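Local coordinates for RING-type domain-containing protein (Chaetomium thermophilum, PDB 6Z3U) that probably activates a cyclin-dependent kinase as the MAT1-like third subunit of the CAK complex, this chain being its C-terminal part, bound to cyclin and kinase, at residues E10-L22 with I47-A59. Numbering follows the deposited sequence.
Sequences EFVPSRYRVREEL and ISRAMFEAFAGLA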
loop_
_atom_site.group_PDB
_atom_site.type_symbol
_atom_site.label_atom_id
_atom_site.label_comp_id
_atom_site.label_asym_id
_atom_site.label_seq_id
_atom_site.Cartn_x
_atom_site.Cartn_y
_atom_site.Cartn_z
ATOM N N GLU C 10 -2.207 18.268 9.585
ATOM C CA GLU C 10 -0.810 18.497 9.243
ATOM C C GLU C 10 0.098 17.623 10.100
ATOM O O GLU C 10 -0.030 17.587 11.327
ATOM C CB GLU C 10 -0.449 19.971 9.422
ATOM C CG GLU C 10 0.980 20.301 9.007
ATOM C CD GLU C 10 1.320 21.767 9.183
ATOM O OE1 GLU C 10 2.305 22.222 8.566
ATOM O OE2 GLU C 10 0.600 22.462 9.930
ATOM N N PHE C 11 1.006 16.908 9.444
ATOM C CA PHE C 11 1.975 16.064 10.130
ATOM C C PHE C 11 3.245 16.866 10.385
ATOM O O PHE C 11 3.902 17.315 9.440
ATOM C CB PHE C 11 2.291 14.814 9.312
ATOM C CG PHE C 11 3.472 14.044 9.825
ATOM C CD1 PHE C 11 3.382 13.314 11.001
ATOM C CD2 PHE C 11 4.676 14.057 9.142
ATOM C CE1 PHE C 11 4.469 12.608 11.479
ATOM C CE2 PHE C 11 5.765 13.355 9.615
ATOM C CZ PHE C 11 5.662 12.629 10.786
ATOM N N VAL C 12 3.583 17.044 11.658
ATOM C CA VAL C 12 4.800 17.749 12.056
ATOM C C VAL C 12 5.644 16.802 12.904
ATOM O O VAL C 12 5.297 16.544 14.064
ATOM C CB VAL C 12 4.476 19.043 12.818
ATOM C CG1 VAL C 12 4.123 20.148 11.841
ATOM C CG2 VAL C 12 3.333 18.819 13.803
ATOM N N PRO C 13 6.747 16.265 12.380
ATOM C CA PRO C 13 7.537 15.312 13.167
ATOM C C PRO C 13 8.049 15.935 14.457
ATOM O O PRO C 13 8.290 17.142 14.540
ATOM C CB PRO C 13 8.688 14.937 12.225
ATOM C CG PRO C 13 8.775 16.062 11.257
ATOM C CD PRO C 13 7.371 16.544 11.073
ATOM N N SER C 14 8.208 15.089 15.474
ATOM C CA SER C 14 8.576 15.530 16.812
ATOM C C SER C 14 10.055 15.325 17.119
ATOM O O SER C 14 10.705 16.228 17.650
ATOM C CB SER C 14 7.725 14.793 17.855
ATOM O OG SER C 14 6.343 15.022 17.643
ATOM N N ARG C 15 10.602 14.155 16.794
ATOM C CA ARG C 15 11.961 13.801 17.173
ATOM C C ARG C 15 12.967 13.984 16.046
ATOM O O ARG C 15 14.159 13.741 16.254
ATOM C CB ARG C 15 12.010 12.345 17.650
ATOM C CG ARG C 15 11.043 12.024 18.773
ATOM C CD ARG C 15 11.491 10.808 19.563
ATOM N NE ARG C 15 10.479 10.396 20.532
ATOM C CZ ARG C 15 9.420 9.647 20.233
ATOM N NH1 ARG C 15 9.223 9.224 18.990
ATOM N NH2 ARG C 15 8.550 9.324 21.179
ATOM N N TYR C 16 12.524 14.404 14.862
ATOM C CA TYR C 16 13.434 14.567 13.740
ATOM C C TYR C 16 12.964 15.716 12.862
ATOM O O TYR C 16 11.826 16.181 12.964
ATOM C CB TYR C 16 13.547 13.277 12.917
ATOM C CG TYR C 16 12.329 12.965 12.076
ATOM C CD1 TYR C 16 11.269 12.233 12.595
ATOM C CD2 TYR C 16 12.247 13.388 10.755
ATOM C CE1 TYR C 16 10.158 11.941 11.828
ATOM C CE2 TYR C 16 11.140 13.100 9.981
ATOM C CZ TYR C 16 10.101 12.374 10.521
ATOM O OH TYR C 16 8.995 12.087 9.753
ATOM N N ARG C 17 13.870 16.169 12.001
ATOM C CA ARG C 17 13.606 17.252 11.063
ATOM C C ARG C 17 14.334 16.976 9.758
ATOM O O ARG C 17 15.529 16.668 9.762
ATOM C CB ARG C 17 14.030 18.595 11.666
ATOM C CG ARG C 17 15.487 18.644 12.109
ATOM C CD ARG C 17 15.759 19.874 12.967
ATOM N NE ARG C 17 17.164 19.992 13.352
ATOM C CZ ARG C 17 17.689 19.439 14.444
ATOM N NH1 ARG C 17 16.929 18.728 15.268
ATOM N NH2 ARG C 17 18.977 19.599 14.716
ATOM N N VAL C 18 13.608 17.088 8.646
ATOM C CA VAL C 18 14.149 16.813 7.318
ATOM C C VAL C 18 14.728 18.123 6.794
ATOM O O VAL C 18 13.996 19.000 6.332
ATOM C CB VAL C 18 13.082 16.248 6.378
ATOM C CG1 VAL C 18 13.627 16.114 4.962
ATOM C CG2 VAL C 18 12.581 14.905 6.887
ATOM N N ARG C 19 16.049 18.250 6.853
ATOM C CA ARG C 19 16.739 19.460 6.433
ATOM C C ARG C 19 17.446 19.240 5.101
ATOM O O ARG C 19 17.589 18.116 4.612
ATOM C CB ARG C 19 17.729 19.937 7.508
ATOM C CG ARG C 19 18.613 18.863 8.132
ATOM C CD ARG C 19 18.400 18.771 9.642
ATOM N NE ARG C 19 19.578 18.260 10.340
ATOM C CZ ARG C 19 19.775 16.987 10.672
ATOM N NH1 ARG C 19 20.886 16.640 11.307
ATOM N NH2 ARG C 19 18.870 16.061 10.377
ATOM N N GLU C 20 17.881 20.358 4.513
ATOM C CA GLU C 20 18.408 20.348 3.154
ATOM C C GLU C 20 19.726 19.590 3.053
ATOM O O GLU C 20 20.061 19.081 1.977
ATOM C CB GLU C 20 18.583 21.790 2.670
ATOM C CG GLU C 20 19.173 21.942 1.277
ATOM C CD GLU C 20 19.313 23.399 0.864
ATOM O OE1 GLU C 20 20.314 23.739 0.199
ATOM O OE2 GLU C 20 18.429 24.208 1.220
ATOM N N GLU C 21 20.485 19.503 4.145
ATOM C CA GLU C 21 21.808 18.895 4.089
ATOM C C GLU C 21 21.772 17.374 4.004
ATOM O O GLU C 21 22.814 16.763 3.747
ATOM C CB GLU C 21 22.631 19.303 5.315
ATOM C CG GLU C 21 22.139 18.694 6.620
ATOM C CD GLU C 21 22.913 19.189 7.825
ATOM O OE1 GLU C 21 22.558 20.259 8.364
ATOM O OE2 GLU C 21 23.876 18.506 8.236
ATOM N N LEU C 22 20.616 16.750 4.211
ATOM C CA LEU C 22 20.535 15.296 4.152
ATOM C C LEU C 22 20.745 14.809 2.723
ATOM O O LEU C 22 20.114 15.308 1.786
ATOM C CB LEU C 22 19.183 14.822 4.681
ATOM C CG LEU C 22 18.894 15.129 6.151
ATOM C CD1 LEU C 22 17.473 14.737 6.513
ATOM C CD2 LEU C 22 19.884 14.416 7.057
ATOM N N ILE C 47 13.816 11.176 0.676
ATOM C CA ILE C 47 14.481 11.477 1.941
ATOM C C ILE C 47 13.450 11.634 3.050
ATOM O O ILE C 47 13.626 11.120 4.162
ATOM C CB ILE C 47 15.353 12.739 1.802
ATOM C CG1 ILE C 47 16.447 12.525 0.751
ATOM C CG2 ILE C 47 15.958 13.114 3.150
ATOM C CD1 ILE C 47 17.218 13.783 0.390
ATOM N N SER C 48 12.357 12.346 2.765
ATOM C CA SER C 48 11.292 12.490 3.750
ATOM C C SER C 48 10.666 11.147 4.089
ATOM O O SER C 48 10.263 10.919 5.234
ATOM C CB SER C 48 10.226 13.450 3.226
ATOM O OG SER C 48 10.796 14.691 2.853
ATOM N N ARG C 49 10.574 10.250 3.105
ATOM C CA ARG C 49 9.995 8.932 3.343
ATOM C C ARG C 49 10.896 8.089 4.234
ATOM O O ARG C 49 10.413 7.393 5.134
ATOM C CB ARG C 49 9.746 8.246 2.000
ATOM C CG ARG C 49 9.083 6.878 2.062
ATOM C CD ARG C 49 8.442 6.545 0.718
ATOM N NE ARG C 49 8.391 5.114 0.435
ATOM C CZ ARG C 49 7.511 4.271 0.967
ATOM N NH1 ARG C 49 7.541 2.988 0.636
ATOM N NH2 ARG C 49 6.612 4.704 1.840
ATOM N N ALA C 50 12.210 8.148 4.006
ATOM C CA ALA C 50 13.142 7.371 4.816
ATOM C C ALA C 50 13.183 7.878 6.253
ATOM O O ALA C 50 13.121 7.089 7.202
ATOM C CB ALA C 50 14.538 7.417 4.192
ATOM N N MET C 51 13.282 9.198 6.431
ATOM C CA MET C 51 13.393 9.761 7.772
ATOM C C MET C 51 12.165 9.439 8.617
ATOM O O MET C 51 12.284 9.149 9.814
ATOM C CB MET C 51 13.600 11.273 7.683
ATOM C CG MET C 51 14.947 11.675 7.105
ATOM S SD MET C 51 16.325 11.281 8.196
ATOM C CE MET C 51 16.268 12.670 9.326
ATOM N N PHE C 52 10.974 9.484 8.016
ATOM C CA PHE C 52 9.767 9.132 8.755
ATOM C C PHE C 52 9.829 7.692 9.243
ATOM O O PHE C 52 9.645 7.416 10.434
ATOM C CB PHE C 52 8.536 9.348 7.874
ATOM C CG PHE C 52 7.249 8.920 8.518
ATOM C CD1 PHE C 52 6.630 9.723 9.460
ATOM C CD2 PHE C 52 6.655 7.717 8.177
ATOM C CE1 PHE C 52 5.444 9.333 10.054
ATOM C CE2 PHE C 52 5.468 7.321 8.765
ATOM C CZ PHE C 52 4.863 8.131 9.705
ATOM N N GLU C 53 10.098 6.756 8.333
ATOM C CA GLU C 53 10.127 5.348 8.708
ATOM C C GLU C 53 11.250 5.054 9.691
ATOM O O GLU C 53 11.150 4.105 10.478
ATOM C CB GLU C 53 10.258 4.486 7.452
ATOM C CG GLU C 53 9.060 4.614 6.512
ATOM C CD GLU C 53 9.251 3.883 5.197
ATOM O OE1 GLU C 53 10.267 3.174 5.048
ATOM O OE2 GLU C 53 8.385 4.028 4.309
ATOM N N ALA C 54 12.322 5.851 9.665
ATOM C CA ALA C 54 13.426 5.639 10.598
ATOM C C ALA C 54 13.043 6.014 12.024
ATOM O O ALA C 54 13.615 5.475 12.978
ATOM C CB ALA C 54 14.650 6.442 10.157
ATOM N N PHE C 55 12.090 6.932 12.192
ATOM C CA PHE C 55 11.659 7.369 13.511
ATOM C C PHE C 55 10.214 7.015 13.831
ATOM O O PHE C 55 9.810 7.142 14.993
ATOM C CB PHE C 55 11.834 8.890 13.653
ATOM C CG PHE C 55 13.268 9.332 13.730
ATOM C CD1 PHE C 55 13.998 9.569 12.578
ATOM C CD2 PHE C 55 13.882 9.520 14.958
ATOM C CE1 PHE C 55 15.318 9.980 12.647
ATOM C CE2 PHE C 55 15.201 9.930 15.034
ATOM C CZ PHE C 55 15.919 10.160 13.878
ATOM N N ALA C 56 9.431 6.570 12.852
ATOM C CA ALA C 56 8.027 6.266 13.095
ATOM C C ALA C 56 7.899 5.107 14.072
ATOM O O ALA C 56 8.314 3.983 13.774
ATOM C CB ALA C 56 7.327 5.935 11.779
ATOM N N GLY C 57 7.319 5.384 15.236
ATOM C CA GLY C 57 7.139 4.363 16.248
ATOM C C GLY C 57 8.388 4.032 17.030
ATOM O O GLY C 57 8.540 2.895 17.489
ATOM N N LEU C 58 9.288 5.000 17.210
ATOM C CA LEU C 58 10.501 4.738 17.974
ATOM C C LEU C 58 10.175 4.477 19.440
ATOM O O LEU C 58 10.827 3.650 20.088
ATOM C CB LEU C 58 11.469 5.914 17.842
ATOM C CG LEU C 58 12.960 5.565 17.792
ATOM C CD1 LEU C 58 13.811 6.824 17.909
ATOM C CD2 LEU C 58 13.334 4.561 18.871
ATOM N N ALA C 59 9.166 5.166 19.974
ATOM C CA ALA C 59 8.729 4.985 21.352
ATOM C C ALA C 59 7.420 4.205 21.428
ATOM O O ALA C 59 6.660 4.345 22.389
ATOM C CB ALA C 59 8.580 6.335 22.051
#
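Y16 lies across helix 43-55 and meets M51, F52 and F55. Its CB sits over the face of the F55 ring, 3.8 Å from the centroid, a CH-pi contact. The two rings, nearly parallel at 20°, are slid apart and barely overlap. Further out, CD1 touches F55 CB at 3.6 Å, while CE2 on the other flank packs on M51 CB. M51 O lies over the centre of one ring face and P13 CB over the rim of the opposite one. The tip, OH, ends 3.2 Å from F52 CA, level with the edges of the F11 and F52 rings. Chi1 of 73° sets the ring between backbone N and carbonyl carbon, directing it onto the helix. Cutting the ring back to an alanine would leave CB over F55 but is likely to open a gap between P13 and the helix at M51, F52 and F55. Beside OH, F52 turns its edge to the face of F11, offset edge-to-face, with planes at 81°. Toward the start of the helix segment, V18 CG2 packs on M51 CB, and L22 CD1 meets M51 CE tip to tip at 3.7 Å. The guanidinium of R15, beside L58 and A59, and that of R19 form salt bridges with D9 and E198 of the cyclin chain. No hydrogen bond joins the segments: apolar and aromatic packing holds the 10-22 loop on the helix, while charged groups tie it to cyclin.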